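Local coordinates for protein thiosulfate reductase (Thermus thermophilus, PDB 2VPZ) that probably works as a molybdenum- and iron-sulfur-dependent oxidoreductase, acting on thiosulfate or polysulfide with molybdopterin guanine dinucleotide as cofactor, at residues I195-A200 and V327-R332; I203-H208 and S240-K245; V233-R238 and G255-L260. All blocks are in the same frame, centred on the assembly; numbering follows the deposited sequence.

Interaction 1: residues I195-A200 and V327-R332; sequences IDWENA and VLPPTR. With MGD (2-amino-5,6-dimercapto-7-methyl-3,7,8a,9-tetrahydro-8-oxa-1,3,9,10-tetraaza-anthracen-4-one guanosine dinucleotide), chain I.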
loop_
_atom_site.group_PDB
_atom_site.type_symbol
_atom_site.label_atom_id
_atom_site.label_comp_id
_atom_site.label_asym_id
_atom_site.label_seq_id
_atom_site.Cartn_x
_atom_site.Cartn_y
_atom_site.Cartn_z
ATOM N N ILE A 195 23.613 -23.083 -17.407
ATOM C CA ILE A 195 22.929 -21.835 -17.774
ATOM C C ILE A 195 23.607 -20.629 -17.107
ATOM O O ILE A 195 23.879 -20.633 -15.905
ATOM C CB ILE A 195 21.405 -21.843 -17.348
ATOM C CG1 ILE A 195 20.697 -23.033 -18.001
ATOM C CG2 ILE A 195 20.713 -20.507 -17.718
ATOM C CD1 ILE A 195 20.935 -24.387 -17.303
ATOM N N ASP A 196 23.896 -19.618 -17.926
ATOM C CA ASP A 196 24.542 -18.376 -17.493
ATOM C C ASP A 196 23.384 -17.462 -17.067
ATOM O O ASP A 196 23.049 -16.498 -17.758
ATOM C CB ASP A 196 25.297 -17.773 -18.676
ATOM C CG ASP A 196 26.132 -16.567 -18.292
ATOM O OD1 ASP A 196 26.199 -15.610 -19.096
ATOM O OD2 ASP A 196 26.720 -16.600 -17.190
ATOM N N TRP A 197 22.769 -17.767 -15.932
ATOM C CA TRP A 197 21.623 -16.999 -15.444
ATOM C C TRP A 197 21.854 -15.512 -15.198
ATOM O O TRP A 197 20.978 -14.672 -15.435
ATOM C CB TRP A 197 21.069 -17.577 -14.134
ATOM C CG TRP A 197 20.605 -19.003 -14.155
ATOM C CD1 TRP A 197 21.333 -20.128 -13.839
ATOM C CD2 TRP A 197 19.264 -19.461 -14.410
ATOM N NE1 TRP A 197 20.523 -21.239 -13.891
ATOM C CE2 TRP A 197 19.252 -20.862 -14.234
ATOM C CE3 TRP A 197 18.070 -18.815 -14.766
ATOM C CZ2 TRP A 197 18.086 -21.637 -14.406
ATOM C CZ3 TRP A 197 16.903 -19.573 -14.945
ATOM C CH2 TRP A 197 16.927 -20.977 -14.763
ATOM N N GLU A 198 23.036 -15.185 -14.703
ATOM C CA GLU A 198 23.384 -13.819 -14.345
ATOM C C GLU A 198 23.431 -12.807 -15.495
ATOM O O GLU A 198 23.276 -11.601 -15.276
ATOM C CB GLU A 198 24.678 -13.836 -13.547
ATOM C CG GLU A 198 25.821 -14.435 -14.327
ATOM C CD GLU A 198 27.170 -14.129 -13.700
ATOM O OE1 GLU A 198 28.148 -13.958 -14.450
ATOM O OE2 GLU A 198 27.205 -14.058 -12.452
ATOM N N ASN A 199 23.657 -13.276 -16.719
ATOM C CA ASN A 199 23.654 -12.395 -17.890
ATOM C C ASN A 199 22.371 -12.549 -18.736
ATOM O O ASN A 199 22.157 -11.789 -19.679
ATOM C CB ASN A 199 24.895 -12.589 -18.776
ATOM C CG ASN A 199 26.194 -12.215 -18.080
ATOM O OD1 ASN A 199 26.309 -11.130 -17.502
ATOM N ND2 ASN A 199 27.182 -13.114 -18.126
ATOM N N ALA A 200 21.522 -13.526 -18.402
ATOM C CA ALA A 200 20.251 -13.752 -19.127
ATOM C C ALA A 200 19.301 -12.522 -19.015
ATOM O O ALA A 200 19.228 -11.870 -17.967
ATOM C CB ALA A 200 19.573 -15.037 -18.642
ATOM N N VAL A 327 17.157 -17.249 -23.231
ATOM C CA VAL A 327 17.300 -18.711 -23.041
ATOM C C VAL A 327 16.039 -19.511 -22.686
ATOM O O VAL A 327 15.214 -19.055 -21.879
ATOM C CB VAL A 327 18.169 -19.144 -21.798
ATOM C CG1 VAL A 327 19.377 -19.975 -22.213
ATOM C CG2 VAL A 327 18.491 -17.961 -20.927
ATOM N N LEU A 328 15.901 -20.704 -23.260
ATOM C CA LEU A 328 14.849 -21.622 -22.826
ATOM C C LEU A 328 15.642 -22.692 -22.027
ATOM O O LEU A 328 16.016 -23.711 -22.599
ATOM C CB LEU A 328 14.114 -22.319 -23.978
ATOM C CG LEU A 328 13.067 -21.582 -24.779
ATOM C CD1 LEU A 328 13.743 -20.694 -25.776
ATOM C CD2 LEU A 328 12.204 -22.575 -25.524
ATOM N N PRO A 329 15.923 -22.480 -20.715
ATOM C CA PRO A 329 16.683 -23.589 -20.114
ATOM C C PRO A 329 15.931 -24.930 -20.144
ATOM O O PRO A 329 14.712 -24.941 -19.907
ATOM C CB PRO A 329 16.927 -23.161 -18.659
ATOM C CG PRO A 329 16.524 -21.715 -18.586
ATOM C CD PRO A 329 15.513 -21.499 -19.707
ATOM N N PRO A 330 16.621 -26.066 -20.440
ATOM C CA PRO A 330 15.926 -27.368 -20.455
ATOM C C PRO A 330 15.568 -27.860 -19.011
ATOM O O PRO A 330 16.437 -27.860 -18.138
ATOM C CB PRO A 330 16.920 -28.333 -21.130
ATOM C CG PRO A 330 18.100 -27.496 -21.587
ATOM C CD PRO A 330 18.040 -26.202 -20.789
ATOM N N THR A 331 14.324 -28.280 -18.772
ATOM C CA THR A 331 13.911 -28.775 -17.447
ATOM C C THR A 331 14.634 -30.102 -17.075
ATOM O O THR A 331 15.301 -30.713 -17.908
ATOM C CB THR A 331 12.323 -28.954 -17.339
ATOM O OG1 THR A 331 11.933 -29.022 -15.972
ATOM C CG2 THR A 331 11.851 -30.219 -18.070
ATOM N N ARG A 332 14.555 -30.550 -15.825
ATOM C CA ARG A 332 15.240 -31.790 -15.475
ATOM C C ARG A 332 14.333 -33.012 -15.659
ATOM O O ARG A 332 14.712 -33.996 -16.303
ATOM C CB ARG A 332 15.801 -31.726 -14.064
ATOM C CG ARG A 332 16.829 -32.782 -13.679
ATOM C CD ARG A 332 17.294 -32.501 -12.258
ATOM N NE ARG A 332 18.391 -33.332 -11.769
ATOM C CZ ARG A 332 19.659 -32.949 -11.689
ATOM N NH1 ARG A 332 19.989 -31.725 -12.075
ATOM N NH2 ARG A 332 20.583 -33.771 -11.209
HETATM P PB MGD I . 8.994 -30.527 -14.350
HETATM O O1B MGD I . 8.380 -31.858 -14.535
HETATM O O2B MGD I . 9.555 -29.814 -15.473
HETATM O O3B MGD I . 10.016 -30.941 -13.191
HETATM O O3A MGD I . 11.453 -30.913 -11.091
HETATM P PA MGD I . 11.335 -30.315 -12.545
HETATM O O1A MGD I . 12.576 -30.746 -13.174
HETATM O O2A MGD I . 11.233 -28.867 -12.443
HETATM O "O5'" MGD I . 7.973 -29.556 -13.687
HETATM C "C5'" MGD I . 6.874 -29.839 -12.818
HETATM C "C4'" MGD I . 5.842 -28.886 -13.398
HETATM O "O4'" MGD I . 5.576 -29.474 -14.661
HETATM C "C3'" MGD I . 4.458 -28.788 -12.702
HETATM O "O3'" MGD I . 4.071 -27.405 -12.499
HETATM C "C2'" MGD I . 3.458 -29.438 -13.691
HETATM O "O2'" MGD I . 2.331 -28.582 -13.838
HETATM C "C1'" MGD I . 4.189 -29.304 -15.004
HETATM N N9 MGD I . 3.644 -29.983 -16.212
HETATM C C8 MGD I . 2.948 -31.163 -16.245
HETATM N N7 MGD I . 2.587 -31.498 -17.516
HETATM C C5 MGD I . 3.041 -30.500 -18.317
HETATM C C6 MGD I . 2.929 -30.179 -19.755
HETATM O O6 MGD I . 2.382 -31.017 -20.481
HETATM N N1 MGD I . 3.496 -29.067 -20.219
HETATM C C2 MGD I . 4.107 -28.170 -19.398
HETATM N N2 MGD I . 4.674 -27.027 -19.924
HETATM N N3 MGD I . 4.242 -28.388 -18.053
HETATM C C4 MGD I . 3.742 -29.509 -17.464
HETATM C C10 MGD I . 11.913 -32.179 -10.667
HETATM C C11 MGD I . 13.330 -31.947 -10.255
HETATM O O11 MGD I . 13.321 -31.145 -9.065
HETATM C C12 MGD I . 14.193 -33.235 -10.212
HETATM S S12 MGD I . 14.260 -34.299 -11.515
HETATM C C13 MGD I . 14.963 -33.589 -9.122
HETATM S S13 MGD I . 15.982 -34.953 -9.185
HETATM C C14 MGD I . 14.947 -32.760 -7.863
HETATM N N15 MGD I . 14.200 -33.281 -6.779
HETATM C C16 MGD I . 13.701 -32.462 -5.798
HETATM C C17 MGD I . 12.936 -32.927 -4.586
HETATM O O17 MGD I . 12.769 -34.165 -4.397
HETATM N N18 MGD I . 12.509 -32.008 -3.656
HETATM C C19 MGD I . 12.706 -30.689 -3.914
HETATM N N19 MGD I . 12.205 -29.838 -3.040
HETATM N N20 MGD I . 13.348 -30.147 -5.002
HETATM C C21 MGD I . 13.884 -31.010 -5.918
HETATM N N22 MGD I . 14.502 -30.591 -7.011
HETATM C C23 MGD I . 14.543 -31.344 -8.221
#

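Interaction 2: residues I203-H208 and S240-K245; sequences IVLIGH and STAAAK. With MGD (2-amino-5,6-dimercapto-7-methyl-3,7,8a,9-tetrahydro-8-oxa-1,3,9,10-tetraaza-anthracen-4-one guanosine dinucleotide), chain I.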
loop_
_atom_site.group_PDB
_atom_site.type_symbol
_atom_site.label_atom_id
_atom_site.label_comp_id
_atom_site.label_asym_id
_atom_site.label_seq_id
_atom_site.Cartn_x
_atom_site.Cartn_y
_atom_site.Cartn_z
ATOM N N ILE A 203 13.940 -15.140 -20.120
ATOM C CA ILE A 203 13.991 -16.577 -19.828
ATOM C C ILE A 203 12.653 -17.330 -20.039
ATOM O O ILE A 203 11.622 -16.912 -19.508
ATOM C CB ILE A 203 14.469 -16.790 -18.334
ATOM C CG1 ILE A 203 15.850 -16.178 -18.135
ATOM C CG2 ILE A 203 14.454 -18.292 -17.950
ATOM C CD1 ILE A 203 16.314 -16.156 -16.665
ATOM N N VAL A 204 12.651 -18.418 -20.805
ATOM C CA VAL A 204 11.413 -19.178 -21.010
ATOM C C VAL A 204 11.474 -20.578 -20.366
ATOM O O VAL A 204 12.282 -21.431 -20.765
ATOM C CB VAL A 204 11.022 -19.294 -22.548
ATOM C CG1 VAL A 204 9.662 -20.020 -22.691
ATOM C CG2 VAL A 204 10.942 -17.888 -23.194
ATOM N N LEU A 205 10.621 -20.773 -19.356
ATOM C CA LEU A 205 10.496 -22.011 -18.583
ATOM C C LEU A 205 9.332 -22.877 -19.055
ATOM O O LEU A 205 8.166 -22.451 -19.032
ATOM C CB LEU A 205 10.313 -21.716 -17.063
ATOM C CG LEU A 205 11.395 -20.831 -16.403
ATOM C CD1 LEU A 205 11.063 -20.580 -14.924
ATOM C CD2 LEU A 205 12.784 -21.492 -16.562
ATOM N N ILE A 206 9.645 -24.079 -19.518
ATOM C CA ILE A 206 8.640 -25.030 -19.926
ATOM C C ILE A 206 8.500 -26.177 -18.859
ATOM O O ILE A 206 9.299 -27.114 -18.843
ATOM C CB ILE A 206 8.939 -25.591 -21.405
ATOM C CG1 ILE A 206 8.855 -24.443 -22.422
ATOM C CG2 ILE A 206 7.956 -26.742 -21.758
ATOM C CD1 ILE A 206 8.774 -24.860 -23.902
ATOM N N GLY A 207 7.537 -26.044 -17.940
ATOM C CA GLY A 207 7.261 -27.023 -16.913
ATOM C C GLY A 207 8.241 -27.144 -15.773
ATOM O O GLY A 207 8.167 -27.896 -14.794
ATOM N N HIS A 208 9.264 -26.341 -15.943
ATOM C CA HIS A 208 10.433 -26.178 -15.056
ATOM C C HIS A 208 9.832 -25.413 -13.819
ATOM O O HIS A 208 9.667 -24.202 -13.883
ATOM C CB HIS A 208 11.434 -25.282 -15.897
ATOM C CG HIS A 208 12.900 -25.408 -15.571
ATOM N ND1 HIS A 208 13.412 -25.632 -14.317
ATOM C CD2 HIS A 208 13.973 -25.202 -16.351
ATOM C CE1 HIS A 208 14.728 -25.564 -14.343
ATOM N NE2 HIS A 208 15.094 -25.300 -15.575
ATOM N N SER A 240 2.093 -22.203 -11.045
ATOM C CA SER A 240 3.112 -22.537 -10.033
ATOM C C SER A 240 3.788 -21.342 -9.327
ATOM O O SER A 240 3.410 -20.173 -9.540
ATOM C CB SER A 240 4.226 -23.393 -10.651
ATOM O OG SER A 240 5.170 -22.601 -11.378
ATOM N N THR A 241 4.796 -21.631 -8.508
ATOM C CA THR A 241 5.545 -20.604 -7.792
ATOM C C THR A 241 6.322 -19.738 -8.796
ATOM O O THR A 241 6.291 -18.495 -8.713
ATOM C CB THR A 241 6.558 -21.180 -6.738
ATOM O OG1 THR A 241 5.869 -21.872 -5.697
ATOM C CG2 THR A 241 7.410 -20.023 -6.147
ATOM N N ALA A 242 6.998 -20.384 -9.748
ATOM C CA ALA A 242 7.764 -19.680 -10.779
ATOM C C ALA A 242 6.822 -18.833 -11.663
ATOM O O ALA A 242 7.190 -17.740 -12.114
ATOM C CB ALA A 242 8.605 -20.698 -11.644
ATOM N N ALA A 243 5.605 -19.310 -11.897
ATOM C CA ALA A 243 4.635 -18.507 -12.652
ATOM C C ALA A 243 4.229 -17.263 -11.801
ATOM O O ALA A 243 3.914 -16.204 -12.351
ATOM C CB ALA A 243 3.341 -19.347 -12.984
ATOM N N ALA A 244 4.280 -17.378 -10.473
ATOM C CA ALA A 244 3.921 -16.269 -9.578
ATOM C C ALA A 244 4.909 -15.091 -9.653
ATOM O O ALA A 244 4.638 -13.990 -9.130
ATOM C CB ALA A 244 3.797 -16.765 -8.102
ATOM N N LYS A 245 6.039 -15.338 -10.321
ATOM C CA LYS A 245 7.142 -14.371 -10.544
ATOM C C LYS A 245 7.324 -13.981 -12.030
ATOM O O LYS A 245 8.262 -13.249 -12.374
ATOM C CB LYS A 245 8.471 -14.978 -10.049
ATOM C CG LYS A 245 8.429 -15.588 -8.664
ATOM C CD LYS A 245 7.653 -14.697 -7.672
ATOM C CE LYS A 245 8.024 -14.994 -6.224
ATOM N NZ LYS A 245 7.403 -14.033 -5.255
HETATM P PB MGD I . 8.994 -30.527 -14.350
HETATM O O1B MGD I . 8.380 -31.858 -14.535
HETATM O O2B MGD I . 9.555 -29.814 -15.473
HETATM O O3B MGD I . 10.016 -30.941 -13.191
HETATM O O3A MGD I . 11.453 -30.913 -11.091
HETATM P PA MGD I . 11.335 -30.315 -12.545
HETATM O O1A MGD I . 12.576 -30.746 -13.174
HETATM O O2A MGD I . 11.233 -28.867 -12.443
HETATM O "O5'" MGD I . 7.973 -29.556 -13.687
HETATM C "C5'" MGD I . 6.874 -29.839 -12.818
HETATM C "C4'" MGD I . 5.842 -28.886 -13.398
HETATM O "O4'" MGD I . 5.576 -29.474 -14.661
HETATM C "C3'" MGD I . 4.458 -28.788 -12.702
HETATM O "O3'" MGD I . 4.071 -27.405 -12.499
HETATM C "C2'" MGD I . 3.458 -29.438 -13.691
HETATM O "O2'" MGD I . 2.331 -28.582 -13.838
HETATM C "C1'" MGD I . 4.189 -29.304 -15.004
HETATM N N9 MGD I . 3.644 -29.983 -16.212
HETATM C C8 MGD I . 2.948 -31.163 -16.245
HETATM N N7 MGD I . 2.587 -31.498 -17.516
HETATM C C5 MGD I . 3.041 -30.500 -18.317
HETATM C C6 MGD I . 2.929 -30.179 -19.755
HETATM O O6 MGD I . 2.382 -31.017 -20.481
HETATM N N1 MGD I . 3.496 -29.067 -20.219
HETATM C C2 MGD I . 4.107 -28.170 -19.398
HETATM N N2 MGD I . 4.674 -27.027 -19.924
HETATM N N3 MGD I . 4.242 -28.388 -18.053
HETATM C C4 MGD I . 3.742 -29.509 -17.464
HETATM C C10 MGD I . 11.913 -32.179 -10.667
HETATM C C11 MGD I . 13.330 -31.947 -10.255
HETATM O O11 MGD I . 13.321 -31.145 -9.065
HETATM C C12 MGD I . 14.193 -33.235 -10.212
HETATM S S12 MGD I . 14.260 -34.299 -11.515
HETATM C C13 MGD I . 14.963 -33.589 -9.122
HETATM S S13 MGD I . 15.982 -34.953 -9.185
HETATM C C14 MGD I . 14.947 -32.760 -7.863
HETATM N N15 MGD I . 14.200 -33.281 -6.779
HETATM C C16 MGD I . 13.701 -32.462 -5.798
HETATM C C17 MGD I . 12.936 -32.927 -4.586
HETATM O O17 MGD I . 12.769 -34.165 -4.397
HETATM N N18 MGD I . 12.509 -32.008 -3.656
HETATM C C19 MGD I . 12.706 -30.689 -3.914
HETATM N N19 MGD I . 12.205 -29.838 -3.040
HETATM N N20 MGD I . 13.348 -30.147 -5.002
HETATM C C21 MGD I . 13.884 -31.010 -5.918
HETATM N N22 MGD I . 14.502 -30.591 -7.011
HETATM C C23 MGD I . 14.543 -31.344 -8.221
HETATM O O HOH W 1 6.429 -24.138 -13.892
#

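Interaction 3: residues V233-R238 and G255-L260; sequences VVVDPR and GTDTAL. With MGD (2-amino-5,6-dimercapto-7-methyl-3,7,8a,9-tetrahydro-8-oxa-1,3,9,10-tetraaza-anthracen-4-one guanosine dinucleotide), chain I.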
loop_
_atom_site.group_PDB
_atom_site.type_symbol
_atom_site.label_atom_id
_atom_site.label_comp_id
_atom_site.label_asym_id
_atom_site.label_seq_id
_atom_site.Cartn_x
_atom_site.Cartn_y
_atom_site.Cartn_z
ATOM N N VAL A 233 9.107 -15.946 -18.724
ATOM C CA VAL A 233 7.848 -16.483 -19.270
ATOM C C VAL A 233 7.647 -17.967 -18.820
ATOM O O VAL A 233 8.535 -18.782 -18.999
ATOM C CB VAL A 233 7.816 -16.409 -20.855
ATOM C CG1 VAL A 233 6.506 -17.017 -21.388
ATOM C CG2 VAL A 233 7.949 -14.936 -21.337
ATOM N N VAL A 234 6.519 -18.303 -18.202
ATOM C CA VAL A 234 6.285 -19.689 -17.775
ATOM C C VAL A 234 5.144 -20.349 -18.572
ATOM O O VAL A 234 4.068 -19.781 -18.725
ATOM C CB VAL A 234 5.976 -19.818 -16.220
ATOM C CG1 VAL A 234 5.504 -21.251 -15.868
ATOM C CG2 VAL A 234 7.227 -19.476 -15.399
ATOM N N VAL A 235 5.438 -21.543 -19.099
ATOM C CA VAL A 235 4.512 -22.366 -19.882
ATOM C C VAL A 235 4.231 -23.585 -18.975
ATOM O O VAL A 235 5.147 -24.351 -18.648
ATOM C CB VAL A 235 5.184 -22.812 -21.221
ATOM C CG1 VAL A 235 4.198 -23.610 -22.074
ATOM C CG2 VAL A 235 5.722 -21.572 -21.986
ATOM N N ASP A 236 2.975 -23.776 -18.561
ATOM C CA ASP A 236 2.603 -24.841 -17.611
ATOM C C ASP A 236 1.053 -24.855 -17.492
ATOM O O ASP A 236 0.429 -23.796 -17.490
ATOM C CB ASP A 236 3.232 -24.432 -16.225
ATOM C CG ASP A 236 3.358 -25.608 -15.209
ATOM O OD1 ASP A 236 2.428 -26.435 -15.083
ATOM O OD2 ASP A 236 4.402 -25.654 -14.477
ATOM N N PRO A 237 0.416 -26.055 -17.424
ATOM C CA PRO A 237 -1.052 -26.033 -17.270
ATOM C C PRO A 237 -1.447 -25.594 -15.828
ATOM O O PRO A 237 -2.629 -25.422 -15.524
ATOM C CB PRO A 237 -1.491 -27.469 -17.588
ATOM C CG PRO A 237 -0.256 -28.313 -17.325
ATOM C CD PRO A 237 0.898 -27.409 -17.738
ATOM N N ARG A 238 -0.434 -25.407 -14.969
ATOM C CA ARG A 238 -0.633 -25.038 -13.542
ATOM C C ARG A 238 0.077 -23.692 -13.179
ATOM O O ARG A 238 1.228 -23.482 -13.568
ATOM C CB ARG A 238 -0.092 -26.167 -12.623
ATOM C CG ARG A 238 -0.674 -26.233 -11.174
ATOM C CD ARG A 238 0.149 -27.178 -10.266
ATOM N NE ARG A 238 1.586 -27.071 -10.515
ATOM C CZ ARG A 238 2.482 -26.534 -9.678
ATOM N NH1 ARG A 238 2.086 -26.046 -8.510
ATOM N NH2 ARG A 238 3.776 -26.470 -10.008
ATOM N N GLY A 255 0.478 -31.918 -22.695
ATOM C CA GLY A 255 1.076 -32.798 -23.698
ATOM C C GLY A 255 1.126 -32.228 -25.085
ATOM O O GLY A 255 1.193 -32.928 -26.120
ATOM N N THR A 256 1.164 -30.911 -25.117
ATOM C CA THR A 256 1.073 -30.142 -26.334
ATOM C C THR A 256 2.228 -29.133 -26.629
ATOM O O THR A 256 2.165 -28.355 -27.592
ATOM C CB THR A 256 -0.347 -29.428 -26.270
ATOM O OG1 THR A 256 -1.173 -29.877 -27.323
ATOM C CG2 THR A 256 -0.249 -27.908 -26.251
ATOM N N ASP A 257 3.301 -29.212 -25.843
ATOM C CA ASP A 257 4.473 -28.336 -25.943
ATOM C C ASP A 257 5.299 -28.388 -27.217
ATOM O O ASP A 257 5.931 -27.396 -27.612
ATOM C CB ASP A 257 5.401 -28.557 -24.744
ATOM C CG ASP A 257 4.702 -28.398 -23.402
ATOM O OD1 ASP A 257 4.895 -27.344 -22.750
ATOM O OD2 ASP A 257 3.948 -29.305 -23.026
ATOM N N THR A 258 5.326 -29.534 -27.868
ATOM C CA THR A 258 6.108 -29.606 -29.086
ATOM C C THR A 258 5.448 -28.762 -30.211
ATOM O O THR A 258 6.155 -28.259 -31.072
ATOM C CB THR A 258 6.336 -31.080 -29.563
ATOM O OG1 THR A 258 6.584 -31.921 -28.443
ATOM C CG2 THR A 258 7.552 -31.138 -30.521
ATOM N N ALA A 259 4.123 -28.579 -30.183
ATOM C CA ALA A 259 3.435 -27.759 -31.207
ATOM C C ALA A 259 3.752 -26.252 -31.056
ATOM O O ALA A 259 3.814 -25.506 -32.042
ATOM C CB ALA A 259 1.894 -27.977 -31.176
ATOM N N LEU A 260 3.922 -25.831 -29.795
ATOM C CA LEU A 260 4.257 -24.454 -29.409
ATOM C C LEU A 260 5.774 -24.251 -29.757
ATOM O O LEU A 260 6.175 -23.201 -30.289
ATOM C CB LEU A 260 3.920 -24.203 -27.914
ATOM C CG LEU A 260 3.939 -22.848 -27.174
ATOM C CD1 LEU A 260 5.154 -22.764 -26.238
ATOM C CD2 LEU A 260 3.919 -21.672 -28.172
HETATM P PB MGD I . 8.994 -30.527 -14.350
HETATM O O1B MGD I . 8.380 -31.858 -14.535
HETATM O O2B MGD I . 9.555 -29.814 -15.473
HETATM O O3B MGD I . 10.016 -30.941 -13.191
HETATM O O3A MGD I . 11.453 -30.913 -11.091
HETATM P PA MGD I . 11.335 -30.315 -12.545
HETATM O O1A MGD I . 12.576 -30.746 -13.174
HETATM O O2A MGD I . 11.233 -28.867 -12.443
HETATM O "O5'" MGD I . 7.973 -29.556 -13.687
HETATM C "C5'" MGD I . 6.874 -29.839 -12.818
HETATM C "C4'" MGD I . 5.842 -28.886 -13.398
HETATM O "O4'" MGD I . 5.576 -29.474 -14.661
HETATM C "C3'" MGD I . 4.458 -28.788 -12.702
HETATM O "O3'" MGD I . 4.071 -27.405 -12.499
HETATM C "C2'" MGD I . 3.458 -29.438 -13.691
HETATM O "O2'" MGD I . 2.331 -28.582 -13.838
HETATM C "C1'" MGD I . 4.189 -29.304 -15.004
HETATM N N9 MGD I . 3.644 -29.983 -16.212
HETATM C C8 MGD I . 2.948 -31.163 -16.245
HETATM N N7 MGD I . 2.587 -31.498 -17.516
HETATM C C5 MGD I . 3.041 -30.500 -18.317
HETATM C C6 MGD I . 2.929 -30.179 -19.755
HETATM O O6 MGD I . 2.382 -31.017 -20.481
HETATM N N1 MGD I . 3.496 -29.067 -20.219
HETATM C C2 MGD I . 4.107 -28.170 -19.398
HETATM N N2 MGD I . 4.674 -27.027 -19.924
HETATM N N3 MGD I . 4.242 -28.388 -18.053
HETATM C C4 MGD I . 3.742 -29.509 -17.464
HETATM C C10 MGD I . 11.913 -32.179 -10.667
HETATM C C11 MGD I . 13.330 -31.947 -10.255
HETATM O O11 MGD I . 13.321 -31.145 -9.065
HETATM C C12 MGD I . 14.193 -33.235 -10.212
HETATM S S12 MGD I . 14.260 -34.299 -11.515
HETATM C C13 MGD I . 14.963 -33.589 -9.122
HETATM S S13 MGD I . 15.982 -34.953 -9.185
HETATM C C14 MGD I . 14.947 -32.760 -7.863
HETATM N N15 MGD I . 14.200 -33.281 -6.779
HETATM C C16 MGD I . 13.701 -32.462 -5.798
HETATM C C17 MGD I . 12.936 -32.927 -4.586
HETATM O O17 MGD I . 12.769 -34.165 -4.397
HETATM N N18 MGD I . 12.509 -32.008 -3.656
HETATM C C19 MGD I . 12.706 -30.689 -3.914
HETATM N N19 MGD I . 12.205 -29.838 -3.040
HETATM N N20 MGD I . 13.348 -30.147 -5.002
HETATM C C21 MGD I . 13.884 -31.010 -5.918
HETATM N N22 MGD I . 14.502 -30.591 -7.011
HETATM C C23 MGD I . 14.543 -31.344 -8.221
#

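Interaction 1: residues I195-A200 and V327-R332
Ile195 CG1 and Trp197 CG both stand anti to their carbonyl carbons (chi1 -58° and -59°), which sends CG1 of the isoleucine and the indole onto the ring of Pro329. Ile195 CG1 meets Pro329 CB at 3.8 Å, the two side chains crossing at about a right angle, while Trp197 CH2 reaches Pro329 CG at 3.9 Å. Ile195 CG2 lies against one indole face, near its rim. Further on, Ala200 CB abuts Val327 CG2. Past the prolines the same segment grips the cofactor: Thr331 OG1 donates to MGD O2B at 2.6 Å, and the extended Arg332 side chain passes MGD S12, with CD 3.6 Å from that sulfur. With only an alanine at Arg332, Glu193 would probably lose its salt-bridge mate and MGD S12 the CG and CD that lie along it. The contact is buried between strand 202-206, whose Ile203 touches both Trp197 and Pro329, helix 216-227 beside the indole, and helix 341-354 against Val327 and Leu328.

Interaction 2: residues I203-H208 and S240-K245
Leu205 and Ala242 meet above a Rossmann-like parallel sheet, where strand 202-206 runs next to strand 231-235 and helix 216-227 makes the beta-alpha-beta crossover between them. The contact is small and apolar: Leu205 CD1 comes within 4.1 Å of Ala242 CB, and that alanine methyl, Ala242 CB, also lies 4.3 Å from His208 O. Leu205 CG stands anti to its own carbonyl carbon (chi1 -55°), and from there CD1 extends to the alanine. Polar contact between the segments is indirect. One water sits between them, donating weakly to His208 O and bonded to Ser240 OG.

Outward from this shell, Ser240 OG also receives a weak bond from Ala243 N, tying the serine to residues 241-244, which have helical backbone angles and present Ala242. Glu212 holds the start of that turn by accepting from Thr241 N. Beneath, Phe222 of helix 216-227 and Val232 and Val234 of strand 231-235 pack round Leu205, while Gln218 touches His208. At the end of the segment Lys245 NZ hydrogen-bonds to the backbone of another protein chain, so this loop also faces a subunit interface.

The end of strand 202-206 runs straight into the cofactor site. Gly207 has a positive phi (73°), and a side chain there would run into the guanine at MGD N3. The modelled approach of its carbonyl to the cofactor is too close to be trusted. Just before it, Ile206 CG2 rests 3.8 Å from the guanine amino nitrogen, MGD N2.

Interaction 3: residues V233-R238 and G255-L260
The guanosine end of the cofactor is recognised at the C-terminal ends of the parallel strands, where Val235 of strand 231-235 faces Asp257 and Leu260 in the first turn of helix 257-270. Val235 CG1 touches Asp257 OD1 at 3.9 Å, the side chains sliding past each other in opposite directions, and lies near Leu260 CD1. Beside this contact the Watson-Crick edge of the guanine is read. The Asp257 carboxylate takes both base donors, OD2 from MGD N1 and OD1 from MGD N2, each at 2.9 Å, while Gly255 N donates to MGD O6. MGD N2 gives a further bond to Val235 O at 3.0 Å, so that amino group is held by two acceptors. Pro237 CD packs on the base 3.5 Å from MGD N3. Asp236, its CG anti to the backbone N (chi1 -161°), accepts from both ribose hydroxyls, OD1 from MGD O2' and OD2 from MGD O3', and OD1 closes an Asx turn with Arg238 N. Arg238, salt-bridged to Glu212, brings its guanidinium edge in plane to the ribose, NH2 donating to MGD O3' at 2.7 Å.

How the interactions relate
The three contacts follow one cofactor molecule across a single four-stranded parallel sheet, ordered 248-250, 231-235, 202-206, 326-327. Interactions 2 and 3 share its middle: their centres lie 11 Å apart, and Leu205 O probably accepts from Val235 N between neighbouring strands. On the other flank Val204 N probably bonds to Val327 O, joining interaction 2 to interaction 1, 12 Å away between centres. The centres of interactions 1 and 3 are about 17 Å apart, and they do not touch. Along the chain, 2 and 3 interleave, and both are nested in the loop closed by interaction 1. Guanosine is thus held at one flank and the pyrophosphate is bound at the other, where Arg332 also packs beside a dithiolene sulfur.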